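Local coordinates for putative Phosphate (Eubacterium rectale, PDB 3DAO), which is a putative phosphatase of the haloacid dehalogenase-like hydrolase family, probably removing phosphate groups from a substrate that has not been identified, at residues V171-P174 with E179-T182. Sequence-based numbering, arbitrary orientation.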
loop_
_atom_site.group_PDB
_atom_site.type_symbol
_atom_site.label_atom_id
_atom_site.label_comp_id
_atom_site.label_asym_id
_atom_site.label_seq_id
_atom_site.Cartn_x
_atom_site.Cartn_y
_atom_site.Cartn_z
ATOM N N VAL A 171 10.807 11.342 -3.082
ATOM C CA VAL A 171 12.111 12.028 -2.956
ATOM C C VAL A 171 13.039 11.122 -2.169
ATOM O O VAL A 171 12.636 10.500 -1.200
ATOM C CB VAL A 171 11.997 13.369 -2.201
ATOM C CG1 VAL A 171 13.285 14.168 -2.379
ATOM C CG2 VAL A 171 10.732 14.177 -2.696
ATOM N N PHE A 172 14.279 11.053 -2.627
ATOM C CA PHE A 172 15.345 10.291 -1.986
ATOM C C PHE A 172 16.592 11.114 -1.701
ATOM O O PHE A 172 17.013 11.982 -2.476
ATOM C CB PHE A 172 15.789 9.118 -2.876
ATOM C CG PHE A 172 16.988 8.371 -2.329
ATOM C CD1 PHE A 172 16.829 7.460 -1.324
ATOM C CD2 PHE A 172 18.261 8.582 -2.836
ATOM C CE1 PHE A 172 17.928 6.766 -0.794
ATOM C CE2 PHE A 172 19.351 7.871 -2.314
ATOM C CZ PHE A 172 19.169 6.990 -1.299
ATOM N N HIS A 173 17.119 10.853 -0.522
ATOM C CA HIS A 173 18.464 11.314 -0.121
ATOM C C HIS A 173 19.089 10.214 0.754
ATOM O O HIS A 173 18.391 9.609 1.541
ATOM C CB HIS A 173 18.460 12.654 0.631
ATOM C CG HIS A 173 19.834 13.204 0.867
ATOM N ND1 HIS A 173 20.616 12.830 1.942
ATOM C CD2 HIS A 173 20.576 14.075 0.147
ATOM C CE1 HIS A 173 21.771 13.477 1.882
ATOM N NE2 HIS A 173 21.774 14.233 0.801
ATOM N N PRO A 174 20.404 9.968 0.642
ATOM C CA PRO A 174 21.032 8.938 1.465
ATOM C C PRO A 174 20.857 9.054 2.956
ATOM O O PRO A 174 20.894 8.046 3.658
ATOM C CB PRO A 174 22.510 9.136 1.156
ATOM C CG PRO A 174 22.518 9.546 -0.211
ATOM C CD PRO A 174 21.386 10.554 -0.283
ATOM N N GLU A 179 14.725 16.030 6.219
ATOM C CA GLU A 179 15.403 17.220 6.732
ATOM C C GLU A 179 15.526 18.250 5.614
ATOM O O GLU A 179 15.272 19.447 5.809
ATOM C CB GLU A 179 16.766 16.862 7.288
ATOM C CG GLU A 179 17.599 18.088 7.651
ATOM C CD GLU A 179 18.941 17.724 8.212
ATOM O OE1 GLU A 179 19.008 16.793 9.037
ATOM O OE2 GLU A 179 19.936 18.366 7.823
ATOM N N LEU A 180 15.917 17.796 4.433
ATOM C CA LEU A 180 16.034 18.720 3.315
ATOM C C LEU A 180 14.680 19.166 2.784
ATOM O O LEU A 180 14.560 20.248 2.216
ATOM C CB LEU A 180 16.849 18.125 2.176
ATOM C CG LEU A 180 18.359 18.008 2.418
ATOM C CD1 LEU A 180 19.015 17.150 1.289
ATOM C CD2 LEU A 180 18.953 19.419 2.527
ATOM N N CYS A 181 13.666 18.315 2.921
ATOM C CA CYS A 181 12.336 18.618 2.410
ATOM C C CYS A 181 11.529 19.543 3.323
ATOM O O CYS A 181 10.573 20.174 2.898
ATOM C CB CYS A 181 11.502 17.337 2.210
ATOM S SG CYS A 181 11.992 16.338 0.793
ATOM N N THR A 182 11.939 19.627 4.574
ATOM C CA THR A 182 11.159 20.379 5.570
ATOM C C THR A 182 11.021 21.904 5.366
ATOM O O THR A 182 9.919 22.441 5.508
ATOM C CB THR A 182 11.628 20.063 6.982
ATOM O OG1 THR A 182 11.019 18.820 7.366
ATOM C CG2 THR A 182 11.185 21.157 7.977
#
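Val-171 and Cys-181 form the buried half of this contact, His-173 and Leu-180 its outer half, and together they illustrate how side chains make the contact between a strand end, 171-174, and the short helix that follows it, at 179-182. On the inner side, CG1 of Val-171 meets SG of Cys-181 at 4.1 Å, a plain apolar touch. The valine reaches it because CG1 lies anti to the backbone N (chi1 -167°), while the cysteine sulfur is carried anti to its own carbonyl carbon. Neighbours enclose this pair: Phe-185 of helix 185-189 packs against the valine, Ile-186 and Leu-118 against the cysteine.

The outer pair touches more closely but is partly open to solvent. One methyl of Leu-180 does the touching: CD1 comes 3.6 Å from His-173 CD2, in an off-centre CH-pi contact with the imidazole. The methyl sits 4.1 Å from the centroid of the His-173 ring and 30° off its normal. CD of Pro-174 packs on the side away from Leu-180 CD1, displaced toward the rim, so the imidazole lies between them. ND1 is directed at the connecting turn, where it accepts hydrogen bonds from the backbone N of Asp-175 and Lys-176; these should limit rotation of the ring.

Strand alternation sends Phe-172 to the other face of the sheet, meeting Trp-202 and Phe-124. Helices 177-181 and 185-189, packed against the Val-171 face of a six-stranded, mostly antiparallel sheet, are typical of an alpha/beta sandwich, here consistent with the cap domain of a haloacid dehalogenase-like hydrolase.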